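Local atomic coordinates of methyl transferase from Methanosarcina acetivorans (PDB entry 6MRO), a protein that binds S-adenosyl-L-homocysteine and calcium ions and is probably an S-adenosylmethionine-dependent methyltransferase of Rossmann-like fold. Residues D14-I26 with G42-G54. The protein carries 1 engineered substitution. Residues are numbered along the deposited sequence; the frame is centred on the assembly and turned at random.
Sequences DIDHPQPAFQALI and GRGENAIMLAKNG. With SAH (S-adenosyl-L-homocysteine), chain B.
Helices 20-26 and 45-51 touch side by side, their axes nearly parallel at 11° and 10.4 Å apart at closest approach, and the loop 14-19 runs on past the start of the second helix. At the loop end Asp14 OD2 makes a salt bridge with Arg43 NH2, 2.7 Å long. The oxygen lies near the guanidinium plane, but the nitrogen meets it from above the carboxylate plane. A water donates to Asp14 OD1 and to SAH OXT and accepts from Arg43 N, linking both segments to the ligand carboxylate. Gly42 and Gly44 are consistent with the glycine-rich turn after strand 35-39 in Rossmann-like methyltransferases. Arg43 NE pairs with Asp69. With an alanine in place of this arginine, Asp14 and Asp69 would probably lose a shared cationic mate, and the loop would be tied less firmly to the turn before helix 45-51. Asn46 OD1 accepts a hydrogen bond from Gln19 N in the carbonyl plane, on a lone pair, at 2.8 Å. This joins the second helix to the N-cap residue of the first. Glu45, bent at chi2, runs along the backbone of Ile15 to His17, CB 3.5 Å from His17 O, and its carboxylate pairs with Lys73 and Arg77. Further along, Met49 lies between the two helices. Its CB packs on Pro18 CG at 3.6 Å. In the conformer described here, SD lies 3.6 Å from Ile26 CG1, with CE beside the backbone O and CB of Phe22. At the far end Ile26 lies against Asn53, CG2 3.7 Å from OD1. Both helices lie on the central sheet: Asn46 and Phe22 touch Ser106 of strand 100-106, and Phe22 continues onto strand 132-139.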
ATOM      1  N   ASP A  14       1.031 -12.520   1.851  1.00 18.80           N
ATOM      2  CA  ASP A  14      -0.390 -12.747   1.607  1.00 18.29           C
ATOM      3  C   ASP A  14      -1.052 -13.335   2.854  1.00 18.24           C
ATOM      4  O   ASP A  14      -1.543 -14.459   2.876  1.00 21.63           O
ATOM      5  CB  ASP A  14      -0.567 -13.636   0.380  1.00 19.52           C
ATOM      6  CG  ASP A  14      -1.996 -13.757  -0.044  1.00 22.42           C
ATOM      7  OD1 ASP A  14      -2.739 -12.767   0.135  1.00 21.06           O
ATOM      8  OD2 ASP A  14      -2.366 -14.852  -0.537  1.00 23.88           O
ATOM      9  N   ILE A  15      -1.058 -12.523   3.918  1.00 19.69           N
ATOM     10  CA  ILE A  15      -1.635 -12.939   5.192  1.00 20.80           C
ATOM     11  C   ILE A  15      -3.158 -12.901   5.123  1.00 19.03           C
ATOM     12  O   ILE A  15      -3.757 -12.240   4.270  1.00 23.74           O
ATOM     13  CB  ILE A  15      -1.107 -12.075   6.351  1.00 22.70           C
ATOM     14  CG1 ILE A  15      -1.362 -10.586   6.078  1.00 18.02           C
ATOM     15  CG2 ILE A  15       0.373 -12.369   6.601  1.00 23.84           C
ATOM     16  CD1 ILE A  15      -1.071  -9.706   7.293  1.00 18.42           C
ATOM     17  N   ASP A  16      -3.794 -13.626   6.047  0.80 22.39           N
ATOM     18  CA  ASP A  16      -5.239 -13.801   6.067  0.80 23.36           C
ATOM     19  C   ASP A  16      -5.947 -12.747   6.906  0.80 23.08           C
ATOM     20  O   ASP A  16      -7.041 -13.006   7.416  0.80 22.53           O
ATOM     21  CB  ASP A  16      -5.596 -15.213   6.562  0.80 28.78           C
ATOM     22  CG  ASP A  16      -5.316 -15.431   8.054  0.80 31.92           C
ATOM     23  OD1 ASP A  16      -4.893 -14.512   8.788  0.80 22.58           O
ATOM     24  OD2 ASP A  16      -5.534 -16.572   8.503  0.80 39.44           O
ATOM     25  N   HIS A  17      -5.341 -11.577   7.074  1.00 20.63           N
ATOM     26  CA  HIS A  17      -5.929 -10.501   7.856  1.00 22.72           C
ATOM     27  C   HIS A  17      -5.315  -9.191   7.375  1.00 18.57           C
ATOM     28  O   HIS A  17      -4.298  -9.198   6.672  1.00 18.98           O
ATOM     29  CB  HIS A  17      -5.692 -10.712   9.366  1.00 23.46           C
ATOM     30  CG  HIS A  17      -4.254 -10.915   9.745  1.00 20.93           C
ATOM     31  ND1 HIS A  17      -3.615 -12.131   9.618  1.00 25.53           N
ATOM     32  CD2 HIS A  17      -3.349 -10.073  10.300  1.00 23.97           C
ATOM     33  CE1 HIS A  17      -2.374 -12.026  10.062  1.00 23.42           C
ATOM     34  NE2 HIS A  17      -2.182 -10.785  10.476  1.00 25.72           N
ATOM     35  N   PRO A  18      -5.911  -8.052   7.719  1.00 19.08           N
ATOM     36  CA  PRO A  18      -5.270  -6.774   7.393  1.00 18.01           C
ATOM     37  C   PRO A  18      -3.963  -6.647   8.150  1.00 17.96           C
ATOM     38  O   PRO A  18      -3.790  -7.230   9.218  1.00 18.30           O
ATOM     39  CB  PRO A  18      -6.288  -5.726   7.867  1.00 19.46           C
ATOM     40  CG  PRO A  18      -7.595  -6.479   7.953  1.00 23.68           C
ATOM     41  CD  PRO A  18      -7.223  -7.866   8.362  1.00 21.63           C
ATOM     42  N   GLN A  19      -3.034  -5.880   7.582  1.00 18.53           N
ATOM     43  CA  GLN A  19      -1.797  -5.604   8.299  1.00 16.50           C
ATOM     44  C   GLN A  19      -2.099  -4.831   9.581  1.00 17.25           C
ATOM     45  O   GLN A  19      -2.884  -3.875   9.560  1.00 19.36           O
ATOM     46  CB  GLN A  19      -0.822  -4.804   7.431  1.00 17.95           C
ATOM     47  CG  GLN A  19      -0.112  -5.669   6.403  1.00 16.54           C
ATOM     48  CD  GLN A  19       0.920  -6.557   7.033  1.00 17.88           C
ATOM     49  OE1 GLN A  19       1.263  -6.394   8.205  1.00 18.83           O
ATOM     50  NE2 GLN A  19       1.374  -7.549   6.286  1.00 16.02           N
ATOM     51  N   PRO A  20      -1.485  -5.207  10.705  1.00 17.96           N
ATOM     52  CA  PRO A  20      -1.780  -4.493  11.957  1.00 21.31           C
ATOM     53  C   PRO A  20      -1.496  -3.006  11.883  1.00 21.97           C
ATOM     54  O   PRO A  20      -2.244  -2.221  12.482  1.00 21.44           O
ATOM     55  CB  PRO A  20      -0.887  -5.205  12.978  1.00 23.97           C
ATOM     56  CG  PRO A  20      -0.779  -6.599  12.446  1.00 25.26           C
ATOM     57  CD  PRO A  20      -0.817  -6.500  10.945  1.00 19.83           C
ATOM     58  N   ALA A  21      -0.467  -2.586  11.143  1.00 19.95           N
ATOM     59  CA  ALA A  21      -0.166  -1.156  11.067  1.00 23.79           C
ATOM     60  C   ALA A  21      -1.340  -0.376  10.491  1.00 21.90           C
ATOM     61  O   ALA A  21      -1.627   0.743  10.929  1.00 21.47           O
ATOM     62  CB  ALA A  21       1.099  -0.920  10.239  1.00 21.31           C
ATOM     63  N   PHE A  22      -2.049  -0.961   9.519  1.00 17.68           N
ATOM     64  CA  PHE A  22      -3.201  -0.267   8.950  1.00 19.14           C
ATOM     65  C   PHE A  22      -4.439  -0.394   9.835  1.00 21.80           C
ATOM     66  O   PHE A  22      -5.232   0.553   9.911  1.00 21.12           O
ATOM     67  CB  PHE A  22      -3.447  -0.784   7.532  1.00 22.21           C
ATOM     68  CG  PHE A  22      -2.429  -0.281   6.536  1.00 19.97           C
ATOM     69  CD1 PHE A  22      -2.483   1.024   6.064  1.00 22.84           C
ATOM     70  CD2 PHE A  22      -1.411  -1.100   6.091  1.00 22.75           C
ATOM     71  CE1 PHE A  22      -1.525   1.498   5.167  1.00 21.91           C
ATOM     72  CE2 PHE A  22      -0.443  -0.628   5.193  1.00 22.20           C
ATOM     73  CZ  PHE A  22      -0.504   0.664   4.736  1.00 20.81           C
ATOM     74  N   GLN A  23      -4.620  -1.532  10.515  1.00 20.29           N
ATOM     75  CA  GLN A  23      -5.686  -1.630  11.512  1.00 21.83           C
ATOM     76  C   GLN A  23      -5.512  -0.574  12.596  1.00 19.73           C
ATOM     77  O   GLN A  23      -6.494   0.015  13.072  1.00 22.71           O
ATOM     78  CB  GLN A  23      -5.699  -3.022  12.146  1.00 22.21           C
ATOM     79  CG  GLN A  23      -6.518  -3.111  13.438  1.00 34.35           C
ATOM     80  CD  GLN A  23      -8.008  -2.904  13.206  1.00 43.83           C
ATOM     81  OE1 GLN A  23      -8.549  -3.315  12.175  1.00 46.24           O
ATOM     82  NE2 GLN A  23      -8.681  -2.264  14.164  1.00 40.56           N
ATOM     83  N   ALA A  24      -4.263  -0.290  12.962  1.00 19.70           N
ATOM     84  CA  ALA A  24      -3.993   0.675  14.021  1.00 21.72           C
ATOM     85  C   ALA A  24      -4.297   2.097  13.569  1.00 22.64           C
ATOM     86  O   ALA A  24      -4.625   2.954  14.400  1.00 22.32           O
ATOM     87  CB  ALA A  24      -2.535   0.551  14.470  1.00 20.81           C
ATOM     88  N   LEU A  25      -4.189   2.362  12.262  1.00 20.28           N
ATOM     89  CA  LEU A  25      -4.558   3.671  11.728  1.00 20.64           C
ATOM     90  C   LEU A  25      -6.052   3.905  11.849  1.00 20.38           C
ATOM     91  O   LEU A  25      -6.495   5.051  11.982  1.00 21.05           O
ATOM     92  CB  LEU A  25      -4.132   3.794  10.260  1.00 18.27           C
ATOM     93  CG  LEU A  25      -2.628   3.878   9.986  1.00 19.72           C
ATOM     94  CD1 LEU A  25      -2.355   3.830   8.474  1.00 20.75           C
ATOM     95  CD2 LEU A  25      -2.085   5.168  10.603  1.00 18.75           C
ATOM     96  N   ILE A  26      -6.843   2.839  11.804  1.00 19.87           N
ATOM     97  CA  ILE A  26      -8.261   2.985  12.089  1.00 22.22           C
ATOM     98  C   ILE A  26      -8.470   3.258  13.573  1.00 22.16           C
ATOM     99  O   ILE A  26      -9.189   4.190  13.954  1.00 23.08           O
ATOM    100  CB  ILE A  26      -9.037   1.744  11.611  1.00 25.37           C
ATOM    101  CG1 ILE A  26      -8.911   1.630  10.089  1.00 27.48           C
ATOM    102  CG2 ILE A  26     -10.507   1.857  11.995  1.00 21.57           C
ATOM    103  CD1 ILE A  26      -9.840   2.565   9.334  1.00 32.55           C
ATOM    104  N   GLY A  42      -3.174  -6.518  -3.815  1.00 16.14           N
ATOM    105  CA  GLY A  42      -3.120  -7.957  -3.596  1.00 19.67           C
ATOM    106  C   GLY A  42      -4.504  -8.558  -3.447  1.00 16.73           C
ATOM    107  O   GLY A  42      -5.459  -8.152  -4.119  1.00 18.46           O
ATOM    108  N   ARG A  43      -4.624  -9.542  -2.547  1.00 18.25           N
ATOM    109  CA  ARG A  43      -5.878 -10.261  -2.334  1.00 17.62           C
ATOM    110  C   ARG A  43      -6.827  -9.545  -1.374  1.00 17.41           C
ATOM    111  O   ARG A  43      -7.765 -10.178  -0.865  1.00 18.09           O
ATOM    112  CB  ARG A  43      -5.586 -11.686  -1.853  1.00 20.00           C
ATOM    113  CG  ARG A  43      -5.198 -12.580  -2.996  1.00 20.64           C
ATOM    114  CD  ARG A  43      -4.724 -13.958  -2.556  1.00 23.24           C
ATOM    115  NE  ARG A  43      -4.672 -14.856  -3.705  1.00 22.06           N
ATOM    116  CZ  ARG A  43      -3.711 -15.748  -3.914  1.00 22.41           C
ATOM    117  NH1 ARG A  43      -3.759 -16.540  -4.989  1.00 25.11           N
ATOM    118  NH2 ARG A  43      -2.660 -15.803  -3.090  1.00 22.59           N
ATOM    119  N   GLY A  44      -6.591  -8.253  -1.099  1.00 16.68           N
ATOM    120  CA  GLY A  44      -7.644  -7.349  -0.663  1.00 16.86           C
ATOM    121  C   GLY A  44      -7.928  -7.217   0.821  1.00 19.12           C
ATOM    122  O   GLY A  44      -8.922  -6.571   1.173  1.00 18.74           O
ATOM    123  N   GLU A  45      -7.086  -7.769   1.707  1.00 17.43           N
ATOM    124  CA  GLU A  45      -7.391  -7.704   3.140  1.00 17.27           C
ATOM    125  C   GLU A  45      -7.460  -6.260   3.648  1.00 17.11           C
ATOM    126  O   GLU A  45      -8.427  -5.871   4.316  1.00 16.98           O
ATOM    127  CB  GLU A  45      -6.372  -8.509   3.951  1.00 18.21           C
ATOM    128  CG  GLU A  45      -6.456  -9.987   3.702  1.00 19.15           C
ATOM    129  CD  GLU A  45      -7.679 -10.629   4.342  1.00 23.60           C
ATOM    130  OE1 GLU A  45      -8.024 -11.746   3.914  1.00 24.93           O
ATOM    131  OE2 GLU A  45      -8.284 -10.037   5.266  1.00 24.68           O
ATOM    132  N   ASN A  46      -6.456  -5.444   3.331  1.00 15.79           N
ATOM    133  CA  ASN A  46      -6.477  -4.070   3.830  1.00 15.59           C
ATOM    134  C   ASN A  46      -7.616  -3.279   3.204  1.00 17.45           C
ATOM    135  O   ASN A  46      -8.252  -2.454   3.871  1.00 17.04           O
ATOM    136  CB  ASN A  46      -5.148  -3.377   3.555  1.00 15.02           C
ATOM    137  CG  ASN A  46      -4.015  -3.943   4.388  1.00 16.06           C
ATOM    138  OD1 ASN A  46      -4.206  -4.253   5.564  1.00 18.30           O
ATOM    139  ND2 ASN A  46      -2.815  -4.021   3.804  1.00 15.16           N
ATOM    140  N   ALA A  47      -7.884  -3.518   1.920  1.00 16.38           N
ATOM    141  CA  ALA A  47      -8.930  -2.772   1.230  1.00 16.13           C
ATOM    142  C   ALA A  47     -10.294  -3.086   1.820  1.00 16.90           C
ATOM    143  O   ALA A  47     -11.104  -2.180   2.049  1.00 17.97           O
ATOM    144  CB  ALA A  47      -8.901  -3.105  -0.265  1.00 16.48           C
ATOM    145  N   ILE A  48     -10.547  -4.364   2.109  1.00 17.21           N
ATOM    146  CA  ILE A  48     -11.813  -4.754   2.715  1.00 21.43           C
ATOM    147  C   ILE A  48     -11.940  -4.144   4.103  1.00 21.50           C
ATOM    148  O   ILE A  48     -13.016  -3.691   4.507  1.00 21.21           O
ATOM    149  CB  ILE A  48     -11.929  -6.292   2.738  1.00 21.46           C
ATOM    150  CG1 ILE A  48     -12.121  -6.818   1.307  1.00 22.84           C
ATOM    151  CG2 ILE A  48     -13.082  -6.729   3.629  1.00 21.82           C
ATOM    152  CD1 ILE A  48     -11.974  -8.328   1.165  1.00 19.49           C
ATOM    153  N   MET A  49     -10.842  -4.097   4.848  1.00 19.55           N
ATOM    154  CA  MET A  49     -10.889  -3.494   6.174  0.50 21.85           C
ATOM    155  C   MET A  49     -11.310  -2.028   6.092  1.00 19.48           C
ATOM    156  O   MET A  49     -12.160  -1.567   6.869  1.00 21.09           O
ATOM    157  CB  MET A  49      -9.527  -3.651   6.849  0.50 22.37           C
ATOM    158  CG  MET A  49      -9.525  -3.226   8.291  0.50 25.10           C
ATOM    159  SD  MET A  49      -9.077  -1.493   8.380  0.50 26.67           S
ATOM    160  CE  MET A  49      -7.356  -1.554   7.884  0.50 23.23           C
ATOM    161  N   LEU A  50     -10.726  -1.279   5.161  1.00 20.22           N
ATOM    162  CA  LEU A  50     -11.100   0.127   5.002  0.80 19.70           C
ATOM    163  C   LEU A  50     -12.568   0.257   4.630  1.00 20.97           C
ATOM    164  O   LEU A  50     -13.272   1.145   5.122  1.00 19.14           O
ATOM    165  CB  LEU A  50     -10.232   0.783   3.929  0.80 19.96           C
ATOM    166  CG  LEU A  50      -8.799   1.115   4.360  0.80 23.10           C
ATOM    167  CD1 LEU A  50      -8.079   1.939   3.297  0.80 25.98           C
ATOM    168  CD2 LEU A  50      -8.828   1.844   5.675  0.80 24.05           C
ATOM    169  N   ALA A  51     -13.044  -0.639   3.754  1.00 18.56           N
ATOM    170  CA  ALA A  51     -14.443  -0.635   3.348  1.00 19.47           C
ATOM    171  C   ALA A  51     -15.366  -0.926   4.521  1.00 24.81           C
ATOM    172  O   ALA A  51     -16.446  -0.335   4.626  1.00 24.49           O
ATOM    173  CB  ALA A  51     -14.652  -1.652   2.218  1.00 22.70           C
ATOM    174  N   LYS A  52     -14.969  -1.832   5.422  0.50 24.16           N
ATOM    175  CA  LYS A  52     -15.788  -2.123   6.596  0.50 24.11           C
ATOM    176  C   LYS A  52     -15.702  -1.033   7.657  0.50 25.20           C
ATOM    177  O   LYS A  52     -16.410  -1.114   8.665  0.50 26.77           O
ATOM    178  CB  LYS A  52     -15.391  -3.471   7.218  0.50 23.50           C
ATOM    179  CG  LYS A  52     -16.117  -4.676   6.624  0.50 25.92           C
ATOM    180  CD  LYS A  52     -16.003  -5.903   7.527  0.50 28.46           C
ATOM    181  CE  LYS A  52     -16.215  -7.196   6.743  0.50 29.74           C
ATOM    182  NZ  LYS A  52     -17.657  -7.511   6.497  0.50 33.82           N
ATOM    183  N   ASN A  53     -14.855  -0.028   7.462  1.00 23.78           N
ATOM    184  CA  ASN A  53     -14.739   1.094   8.381  1.00 21.79           C
ATOM    185  C   ASN A  53     -15.071   2.427   7.716  1.00 27.22           C
ATOM    186  O   ASN A  53     -14.462   3.458   8.013  1.00 31.87           O
ATOM    187  CB  ASN A  53     -13.350   1.116   9.006  1.00 25.35           C
ATOM    188  CG  ASN A  53     -13.192   0.021  10.035  1.00 23.83           C
ATOM    189  OD1 ASN A  53     -13.648   0.158  11.161  1.00 25.07           O
ATOM    190  ND2 ASN A  53     -12.612  -1.096   9.632  1.00 27.00           N
ATOM    191  N   GLY A  54     -16.041   2.414   6.809  1.00 24.47           N
ATOM    192  CA  GLY A  54     -16.664   3.636   6.335  1.00 26.06           C
ATOM    193  C   GLY A  54     -16.022   4.319   5.149  1.00 25.85           C
ATOM    194  O   GLY A  54     -16.426   5.441   4.821  1.00 28.79           O
TER
HETATM  195  N   SAH B 201      -0.849  -4.959  -0.553  1.00 14.59           N
HETATM  196  CA  SAH B 201      -0.966  -6.428  -0.626  1.00 14.90           C
HETATM  197  CB  SAH B 201       0.040  -6.996  -1.619  1.00 15.24           C
HETATM  198  CG  SAH B 201       1.474  -6.528  -1.377  1.00 17.86           C
HETATM  199  SD  SAH B 201       2.693  -7.348  -2.431  1.00 18.28           S
HETATM  200  C   SAH B 201      -0.765  -7.081   0.733  1.00 19.19           C
HETATM  201  O   SAH B 201      -0.395  -6.412   1.709  1.00 17.37           O
HETATM  202  OXT SAH B 201      -0.961  -8.299   0.861  1.00 20.22           O
HETATM  203  C5' SAH B 201       2.841  -6.029  -3.677  1.00 18.96           C
HETATM  204  C4' SAH B 201       1.689  -6.026  -4.684  1.00 19.05           C
HETATM  205  O4' SAH B 201       1.898  -4.975  -5.619  1.00 22.38           O
HETATM  206  C3' SAH B 201       1.521  -7.316  -5.487  1.00 16.93           C
HETATM  207  O3' SAH B 201       0.181  -7.753  -5.322  1.00 16.83           O
HETATM  208  C2' SAH B 201       1.849  -6.900  -6.914  1.00 19.04           C
HETATM  209  O2' SAH B 201       1.125  -7.595  -7.919  1.00 20.99           O
HETATM  210  C1' SAH B 201       1.510  -5.419  -6.902  1.00 17.40           C
HETATM  211  N9  SAH B 201       2.218  -4.595  -7.889  1.00 22.07           N
HETATM  212  C8  SAH B 201       3.564  -4.583  -8.185  1.00 23.00           C
HETATM  213  N7  SAH B 201       3.783  -3.635  -9.113  1.00 22.27           N
HETATM  214  C5  SAH B 201       2.603  -3.031  -9.395  1.00 22.76           C
HETATM  215  C6  SAH B 201       2.246  -2.007 -10.268  1.00 24.55           C
HETATM  216  N6  SAH B 201       3.156  -1.419 -11.032  1.00 26.03           N
HETATM  217  N1  SAH B 201       0.936  -1.612 -10.332  1.00 19.99           N
HETATM  218  C2  SAH B 201      -0.022  -2.215  -9.538  1.00 19.05           C
HETATM  219  N3  SAH B 201       0.323  -3.238  -8.684  1.00 19.09           N
HETATM  220  C4  SAH B 201       1.621  -3.620  -8.614  1.00 19.76           C
HETATM  221  O   HOH W   1      -2.412 -10.096  -0.732  1.00 20.71           O
HETATM  222  O   HOH W   2      -9.739 -11.214   7.489  1.00 30.63           O
HETATM  223  O   HOH W   3     -11.229  -3.043  11.418  1.00 43.89           O